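Long-range contacts in PLP-Dependent L-Arginine Hydroxylase MppP (Streptomyces wadayamensis, PDB 6C92), which hydroxylates L-arginine with pyridoxal 5'-phosphate as cofactor and belongs to the aminotransferase family of fold and sequence known as class one: residues 316-321 / 346-351; 332-337 / 350-355. All blocks are in the same frame, centred on the assembly; numbering follows the deposited sequence.

Interaction 1 (316-321 / 346-351); sequences GRTGTE and DGDHMV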
ATOM      1  N   GLY B 316     -27.747   1.801  29.304  1.00 63.20           N
ATOM      2  CA  GLY B 316     -28.931   1.066  28.899  1.00 65.73           C
ATOM      3  C   GLY B 316     -29.150   0.983  27.408  1.00 60.68           C
ATOM      4  O   GLY B 316     -30.255   0.652  26.974  1.00 61.56           O
ATOM      5  N   ARG B 317     -28.130   1.281  26.605  1.00 62.73           N
ATOM      6  CA  ARG B 317     -28.184   1.077  25.162  1.00 61.22           C
ATOM      7  C   ARG B 317     -26.834   0.561  24.680  1.00 49.62           C
ATOM      8  O   ARG B 317     -25.787   0.887  25.244  1.00 49.32           O
ATOM      9  CB  ARG B 317     -28.533   2.365  24.414  1.00 64.69           C
ATOM     10  CG  ARG B 317     -29.541   3.242  25.151  1.00 77.94           C
ATOM     11  CD  ARG B 317     -29.862   4.496  24.371  1.00 77.82           C
ATOM     12  NE  ARG B 317     -30.405   4.172  23.057  1.00 80.04           N
ATOM     13  CZ  ARG B 317     -31.576   4.589  22.583  1.00 69.40           C
ATOM     14  NH1 ARG B 317     -31.951   4.216  21.366  1.00 65.49           N
ATOM     15  NH2 ARG B 317     -32.359   5.386  23.299  1.00 69.11           N
ATOM     16  N   THR B 318     -26.876  -0.234  23.618  1.00 39.96           N
ATOM     17  CA  THR B 318     -25.697  -0.837  23.013  1.00 43.44           C
ATOM     18  C   THR B 318     -25.224  -0.032  21.796  1.00 37.19           C
ATOM     19  O   THR B 318     -26.018   0.582  21.083  1.00 34.06           O
ATOM     20  CB  THR B 318     -26.039  -2.285  22.653  1.00 45.01           C
ATOM     21  OG1 THR B 318     -25.636  -3.141  23.736  1.00 44.42           O
ATOM     22  CG2 THR B 318     -25.399  -2.732  21.409  1.00 47.74           C
ATOM     23  N   GLY B 319     -23.909  -0.001  21.576  1.00 33.84           N
ATOM     24  CA  GLY B 319     -23.385   0.771  20.458  1.00 27.70           C
ATOM     25  C   GLY B 319     -23.880   0.273  19.112  1.00 31.66           C
ATOM     26  O   GLY B 319     -24.150   1.065  18.204  1.00 33.25           O
ATOM     27  N   THR B 320     -24.008  -1.046  18.964  1.00 31.87           N
ATOM     28  CA  THR B 320     -24.583  -1.595  17.740  1.00 37.56           C
ATOM     29  C   THR B 320     -26.044  -1.173  17.567  1.00 41.70           C
ATOM     30  O   THR B 320     -26.475  -0.857  16.451  1.00 40.36           O
ATOM     31  CB  THR B 320     -24.450  -3.118  17.741  1.00 40.16           C
ATOM     32  OG1 THR B 320     -25.115  -3.664  18.877  1.00 56.19           O
ATOM     33  CG2 THR B 320     -23.000  -3.519  17.810  1.00 36.13           C
ATOM     34  N   GLU B 321     -26.816  -1.125  18.655  1.00 39.72           N
ATOM     35  CA  GLU B 321     -28.214  -0.698  18.551  1.00 35.98           C
ATOM     36  C   GLU B 321     -28.301   0.770  18.162  1.00 37.80           C
ATOM     37  O   GLU B 321     -29.068   1.146  17.270  1.00 38.86           O
ATOM     38  CB  GLU B 321     -28.951  -0.935  19.875  1.00 46.10           C
ATOM     39  CG  GLU B 321     -29.201  -2.388  20.221  1.00 51.88           C
ATOM     40  CD  GLU B 321     -29.585  -2.584  21.688  1.00 60.99           C
ATOM     41  OE1 GLU B 321     -29.819  -3.750  22.075  1.00 63.87           O
ATOM     42  OE2 GLU B 321     -29.642  -1.582  22.452  1.00 57.82           O
ATOM     43  N   ASP B 346     -16.111  -4.640  26.500  1.00 26.09           N
ATOM     44  CA  ASP B 346     -15.746  -3.370  27.130  1.00 25.17           C
ATOM     45  C   ASP B 346     -16.297  -2.182  26.348  1.00 26.45           C
ATOM     46  O   ASP B 346     -16.509  -1.106  26.913  1.00 26.12           O
ATOM     47  CB  ASP B 346     -14.232  -3.219  27.232  1.00 29.08           C
ATOM     48  CG  ASP B 346     -13.591  -4.132  28.279  1.00 33.25           C
ATOM     49  OD1 ASP B 346     -14.305  -4.850  29.008  1.00 30.48           O
ATOM     50  OD2 ASP B 346     -12.342  -4.112  28.346  1.00 32.05           O
ATOM     51  N   GLY B 347     -16.480  -2.332  25.040  1.00 27.54           N
ATOM     52  CA  GLY B 347     -16.969  -1.257  24.201  1.00 27.53           C
ATOM     53  C   GLY B 347     -18.433  -1.343  23.827  1.00 22.53           C
ATOM     54  O   GLY B 347     -18.867  -0.603  22.942  1.00 24.80           O
ATOM     55  N   ASP B 348     -19.203  -2.224  24.468  1.00 25.06           N
ATOM     56  CA  ASP B 348     -20.588  -2.470  24.073  1.00 30.85           C
ATOM     57  C   ASP B 348     -21.487  -1.250  24.177  1.00 32.14           C
ATOM     58  O   ASP B 348     -22.536  -1.213  23.528  1.00 27.18           O
ATOM     59  CB  ASP B 348     -21.186  -3.573  24.940  1.00 38.10           C
ATOM     60  CG  ASP B 348     -21.341  -4.858  24.193  1.00 53.62           C
ATOM     61  OD1 ASP B 348     -21.888  -4.824  23.068  1.00 64.20           O
ATOM     62  OD2 ASP B 348     -20.904  -5.901  24.716  1.00 62.45           O
ATOM     63  N   HIS B 349     -21.133  -0.272  24.988  1.00 29.90           N
ATOM     64  CA  HIS B 349     -22.026   0.847  25.239  1.00 34.44           C
ATOM     65  C   HIS B 349     -21.457   2.152  24.702  1.00 30.99           C
ATOM     66  O   HIS B 349     -21.788   3.225  25.198  1.00 29.14           O
ATOM     67  CB  HIS B 349     -22.328   0.920  26.735  1.00 34.97           C
ATOM     68  CG  HIS B 349     -23.039  -0.301  27.239  1.00 48.33           C
ATOM     69  ND1 HIS B 349     -24.357  -0.570  26.933  1.00 52.43           N
ATOM     70  CD2 HIS B 349     -22.605  -1.350  27.980  1.00 47.59           C
ATOM     71  CE1 HIS B 349     -24.709  -1.718  27.481  1.00 47.39           C
ATOM     72  NE2 HIS B 349     -23.664  -2.212  28.122  1.00 47.82           N
ATOM     73  N   MET B 350     -20.627   2.075  23.661  1.00 22.58           N
ATOM     74  CA  MET B 350     -20.033   3.269  23.081  1.00 18.54           C
ATOM     75  C   MET B 350     -20.098   3.234  21.564  1.00 26.41           C
ATOM     76  O   MET B 350     -20.063   2.172  20.945  1.00 26.06           O
ATOM     77  CB  MET B 350     -18.582   3.427  23.500  1.00 25.14           C
ATOM     78  CG  MET B 350     -18.428   3.840  24.950  1.00 29.33           C
ATOM     79  SD  MET B 350     -16.675   3.996  25.393  1.00 27.32           S
ATOM     80  CE  MET B 350     -16.208   2.278  25.620  1.00 41.96           C
ATOM     81  N   VAL B 351     -20.165   4.430  20.985  1.00 21.22           N
ATOM     82  CA  VAL B 351     -19.960   4.669  19.566  1.00 21.56           C
ATOM     83  C   VAL B 351     -18.843   5.694  19.423  1.00 26.86           C
ATOM     84  O   VAL B 351     -18.592   6.501  20.319  1.00 25.28           O
ATOM     85  CB  VAL B 351     -21.265   5.158  18.882  1.00 26.77           C
ATOM     86  CG1 VAL B 351     -21.008   5.681  17.496  1.00 51.18           C
ATOM     87  CG2 VAL B 351     -22.272   4.033  18.831  1.00 27.09           C
TER
HETATM   88  O   HOH W   1     -22.230  -2.733  20.777  1.00 32.77           O

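Interaction 2 (332-337 / 350-355); sequences FALPCR and MVRIAL. With EGV ((4S)-5-carbamimidamido-4-hydroxy-2-oxopentanoic acid), chain F.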
ATOM      1  N   PHE B 332     -24.005   7.391   9.697  1.00 31.11           N
ATOM      2  CA  PHE B 332     -23.112   6.244   9.858  1.00 27.06           C
ATOM      3  C   PHE B 332     -21.994   6.612  10.821  1.00 25.94           C
ATOM      4  O   PHE B 332     -21.115   7.407  10.473  1.00 24.52           O
ATOM      5  CB  PHE B 332     -22.550   5.805   8.508  1.00 27.88           C
ATOM      6  CG  PHE B 332     -23.577   5.150   7.641  1.00 39.55           C
ATOM      7  CD1 PHE B 332     -23.834   3.796   7.766  1.00 38.12           C
ATOM      8  CD2 PHE B 332     -24.328   5.885   6.738  1.00 49.90           C
ATOM      9  CE1 PHE B 332     -24.800   3.180   6.991  1.00 48.55           C
ATOM     10  CE2 PHE B 332     -25.300   5.261   5.963  1.00 52.69           C
ATOM     11  CZ  PHE B 332     -25.528   3.912   6.089  1.00 51.78           C
ATOM     12  N   ALA B 333     -22.034   6.034  12.025  1.00 25.29           N
ATOM     13  CA  ALA B 333     -20.971   6.160  13.008  1.00 23.15           C
ATOM     14  C   ALA B 333     -20.273   4.795  13.123  1.00 28.17           C
ATOM     15  O   ALA B 333     -20.351   3.969  12.202  1.00 27.35           O
ATOM     16  CB  ALA B 333     -21.559   6.677  14.325  1.00 27.42           C
ATOM     17  N   LEU B 334     -19.557   4.569  14.227  1.00 22.56           N
ATOM     18  CA  LEU B 334     -18.795   3.337  14.418  1.00 20.73           C
ATOM     19  C   LEU B 334     -19.049   2.767  15.809  1.00 26.57           C
ATOM     20  O   LEU B 334     -18.740   3.441  16.816  1.00 26.54           O
ATOM     21  CB  LEU B 334     -17.301   3.609  14.263  1.00 27.67           C
ATOM     22  CG  LEU B 334     -16.445   3.104  13.135  1.00 42.15           C
ATOM     23  CD1 LEU B 334     -14.997   3.326  13.592  1.00 26.26           C
ATOM     24  CD2 LEU B 334     -16.719   1.670  12.821  1.00 35.85           C
ATOM     25  N   PRO B 335     -19.554   1.543  15.936  1.00 23.80           N
ATOM     26  CA  PRO B 335     -19.603   0.916  17.264  1.00 21.42           C
ATOM     27  C   PRO B 335     -18.202   0.688  17.778  1.00 22.20           C
ATOM     28  O   PRO B 335     -17.275   0.424  17.012  1.00 22.81           O
ATOM     29  CB  PRO B 335     -20.325  -0.420  17.017  1.00 22.52           C
ATOM     30  CG  PRO B 335     -20.920  -0.304  15.656  1.00 30.11           C
ATOM     31  CD  PRO B 335     -20.043   0.629  14.890  1.00 27.19           C
ATOM     32  N   CYS B 336     -18.049   0.787  19.097  1.00 23.76           N
ATOM     33  CA  CYS B 336     -16.711   0.754  19.673  1.00 25.75           C
ATOM     34  C   CYS B 336     -16.218  -0.637  20.051  1.00 22.76           C
ATOM     35  O   CYS B 336     -15.041  -0.762  20.403  1.00 19.98           O
ATOM     36  CB  CYS B 336     -16.658   1.650  20.904  1.00 27.56           C
ATOM     37  SG  CYS B 336     -16.398   3.336  20.436  1.00 32.68           S
ATOM     38  N   ARG B 337     -17.070  -1.667  20.020  1.00 22.93           N
ATOM     39  CA  ARG B 337     -16.666  -2.994  20.496  1.00 27.85           C
ATOM     40  C   ARG B 337     -15.276  -3.374  20.018  1.00 25.09           C
ATOM     41  O   ARG B 337     -14.433  -3.844  20.792  1.00 27.69           O
ATOM     42  CB  ARG B 337     -17.663  -4.062  20.028  1.00 34.29           C
ATOM     43  CG  ARG B 337     -18.903  -4.213  20.888  1.00 42.64           C
ATOM     44  CD  ARG B 337     -19.823  -5.317  20.349  1.00 43.30           C
ATOM     45  NE  ARG B 337     -19.227  -6.658  20.424  1.00 35.19           N
ATOM     46  CZ  ARG B 337     -19.301  -7.466  21.478  1.00 43.30           C
ATOM     47  NH1 ARG B 337     -19.921  -7.087  22.577  1.00 40.58           N
ATOM     48  NH2 ARG B 337     -18.734  -8.663  21.435  1.00 61.66           N
ATOM     49  N   MET B 350     -20.627   2.075  23.661  1.00 22.58           N
ATOM     50  CA  MET B 350     -20.033   3.269  23.081  1.00 18.54           C
ATOM     51  C   MET B 350     -20.098   3.234  21.564  1.00 26.41           C
ATOM     52  O   MET B 350     -20.063   2.172  20.945  1.00 26.06           O
ATOM     53  CB  MET B 350     -18.582   3.427  23.500  1.00 25.14           C
ATOM     54  CG  MET B 350     -18.428   3.840  24.950  1.00 29.33           C
ATOM     55  SD  MET B 350     -16.675   3.996  25.393  1.00 27.32           S
ATOM     56  CE  MET B 350     -16.208   2.278  25.620  1.00 41.96           C
ATOM     57  N   VAL B 351     -20.165   4.430  20.985  1.00 21.22           N
ATOM     58  CA  VAL B 351     -19.960   4.669  19.566  1.00 21.56           C
ATOM     59  C   VAL B 351     -18.843   5.694  19.423  1.00 26.86           C
ATOM     60  O   VAL B 351     -18.592   6.501  20.319  1.00 25.28           O
ATOM     61  CB  VAL B 351     -21.265   5.158  18.882  1.00 26.77           C
ATOM     62  CG1 VAL B 351     -21.008   5.681  17.496  1.00 51.18           C
ATOM     63  CG2 VAL B 351     -22.272   4.033  18.831  1.00 27.09           C
ATOM     64  N   ARG B 352     -18.182   5.673  18.269  1.00 20.95           N
ATOM     65  CA  ARG B 352     -17.168   6.665  17.934  1.00 20.61           C
ATOM     66  C   ARG B 352     -17.673   7.540  16.796  1.00 22.04           C
ATOM     67  O   ARG B 352     -18.287   7.049  15.844  1.00 22.72           O
ATOM     68  CB  ARG B 352     -15.840   6.000  17.551  1.00 18.77           C
ATOM     69  CG  ARG B 352     -14.633   6.911  17.666  1.00 20.43           C
ATOM     70  CD  ARG B 352     -13.388   6.361  16.943  1.00 22.91           C
ATOM     71  NE  ARG B 352     -13.539   6.387  15.469  1.00 18.31           N
ATOM     72  CZ  ARG B 352     -12.574   6.087  14.598  1.00 18.98           C
ATOM     73  NH1 ARG B 352     -12.816   6.126  13.295  1.00 21.31           N
ATOM     74  NH2 ARG B 352     -11.359   5.735  15.016  1.00 19.12           N
ATOM     75  N   ILE B 353     -17.390   8.828  16.902  1.00 18.69           N
ATOM     76  CA  ILE B 353     -17.827   9.853  15.955  1.00 18.57           C
ATOM     77  C   ILE B 353     -16.581  10.499  15.374  1.00 23.45           C
ATOM     78  O   ILE B 353     -15.664  10.865  16.120  1.00 22.96           O
ATOM     79  CB  ILE B 353     -18.699  10.914  16.650  1.00 23.89           C
ATOM     80  CG1 ILE B 353     -20.013  10.305  17.110  1.00 29.92           C
ATOM     81  CG2 ILE B 353     -18.964  12.088  15.735  1.00 28.00           C
ATOM     82  CD1 ILE B 353     -20.808  11.253  18.019  1.00 29.93           C
ATOM     83  N   ALA B 354     -16.556  10.647  14.052  1.00 21.02           N
ATOM     84  CA  ALA B 354     -15.459  11.311  13.367  1.00 18.01           C
ATOM     85  C   ALA B 354     -15.655  12.824  13.361  1.00 25.63           C
ATOM     86  O   ALA B 354     -16.717  13.323  12.975  1.00 21.76           O
ATOM     87  CB  ALA B 354     -15.349  10.790  11.936  1.00 19.47           C
ATOM     88  N   LEU B 355     -14.620  13.553  13.792  1.00 20.56           N
ATOM     89  CA  LEU B 355     -14.643  15.013  13.869  1.00 22.25           C
ATOM     90  C   LEU B 355     -13.983  15.714  12.676  1.00 23.83           C
ATOM     91  O   LEU B 355     -14.213  16.912  12.476  1.00 24.59           O
ATOM     92  CB  LEU B 355     -13.937  15.453  15.164  1.00 23.03           C
ATOM     93  CG  LEU B 355     -14.722  15.652  16.456  1.00 33.45           C
ATOM     94  CD1 LEU B 355     -16.001  14.865  16.619  1.00 28.09           C
ATOM     95  CD2 LEU B 355     -13.813  15.493  17.675  1.00 22.97           C
TER
HETATM   96  C10 EGV F 401      -9.844   5.185  11.758  1.00 23.43           C
HETATM   97  C02 EGV F 401      -8.808   2.539   7.931  1.00 40.67           C
HETATM   98  C03 EGV F 401      -7.733   0.272   7.792  1.00 32.25           C
HETATM   99  C06 EGV F 401      -9.265   3.138   9.241  1.00 43.46           C
HETATM  100  C07 EGV F 401      -8.696   4.508   9.502  1.00 46.80           C
HETATM  101  C09 EGV F 401      -8.641   4.623  11.014  1.00 53.09           C
HETATM  102  N01 EGV F 401      -8.900   1.090   8.016  1.00 32.93           N
HETATM  103  N04 EGV F 401      -7.777  -0.984   7.844  1.00 32.72           N
HETATM  104  N05 EGV F 401      -6.477   0.905   7.486  1.00 20.26           N
HETATM  105  O11 EGV F 401      -9.616   5.554  12.889  1.00 25.46           O
HETATM  106  O12 EGV F 401     -11.002   5.227  11.255  1.00 26.85           O
HETATM  107  O13 EGV F 401      -7.697   4.226  11.637  1.00 52.47           O
HETATM  108  O   HOH W   2     -20.202  -0.965  20.437  1.00 26.74           O

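Interaction 1 (316-321 / 346-351)
The carbonyl oxygen of Asp348 is gripped by the N-cap residue and the first residue of helix 319-327. Gly319 N donates a hydrogen bond of 2.7 Å to Asp348 O, and Thr318 CA brings a weaker C-H...O contact to the same Asp348 O at 3.2 Å. A type I beta turn from Gly347 to Met350, leading into strand 350-354, thus presents an acceptor to the N-terminus of a helix. Thr318 holds the N-cap position without a side-chain cap; instead Glu321 OE2 reaches back to accept from Thr318 N, at 3.3 Å. A water accepts from the next amide, Thr320 N, and donates to Asp348 OD1, while Asp348 OD2 forms a salt bridge with Arg337. One residue on, the His349 ring is placed by a chi1 of -63°, with CG anti to the carbonyl carbon, and its ND1 gives a nearly straight bond (170°) to Arg317 O, 2.6 Å away. The acceptor lies in the ring plane, yet the donor stands well above the carbonyl plane of Arg317. Deeper in, a CB on Gly319 would run into Met350 O, so the close approach depends on glycine, and Val351 CG2 packs against Gly319 O at 3.6 Å.

Interaction 2 (332-337 / 350-355)
Segments 332-337 and 350-355 run antiparallel as neighbouring strands, with Leu334 and Arg352 as a hydrogen-bonded pair. The two bonds of this pair are unequal: Arg352 N meets Leu334 O at 2.7 Å and 165°, whereas Leu334 N reaches Arg352 O at 3.2 Å; both donors lie in the carbonyl plane. Pro335, which has no N-H to give, falls opposite Val351 at a non-hydrogen-bonded position, so the ladder loses nothing there. It resumes with Cys336 N, which bonds to Met350 O at 3.1 Å from above the carbonyl plane. Cys336 turns its side chain back over the partner strand, laying SG 3.5 Å from Val351 C and its CB beside that of Met350. Towards the other end, Val351 CG1 and Ala333 CB press together at 3.4 Å, tighter than usual for two carbons. The pairing belongs to the small mixed sheet of the aminotransferase fold, and Arg352 probably corresponds to the arginine that holds the substrate carboxylate in aminotransferases of this family. Its chain leaves with CG anti to the backbone N (chi1 -160°) and bends at chi3, running beside Leu334, whose CD1 sits over one face of the guanidinium, 3.6 Å from Arg352 NH1. Edge on, the same group meets the carboxylate of the bound oxo acid EGV twice: NH1 of Arg352 to O12 of EGV at 2.9 Å, and NH2 to O11 at 2.8 Å. A leucine here, having neither charge nor N-H, would probably leave the EGV carboxylate without its charged mate and freer to shift. Ala26 O and Asn160 OD1 also bond to the guanidinium, through NH1 and NH2 respectively, and so limit its rotation, while Asn160 ND2 itself bonds to EGV.

How the interactions relate
Read from the N-terminal side, the chain enters interaction 1 at 316-321, runs through helix 319-327, and reaches strand 331-335, where interaction 2 begins. It then turns through a long loop and returns along 346-355, which closes both loops in quick succession. The two contacts overlap rather than nest cleanly: 332-337 starts inside the loop of interaction 1, but 350-355 ends beyond it, and Met350 and Val351 serve both. Interaction 1 ties the helix start to the turn before strand 350-354; interaction 2 pairs that strand with 331-335 in the sheet and places the ligand-binding Arg352. Between them, Gly347 O packs on Cys336 CB, and Thr320 CG2 on Pro335 CB.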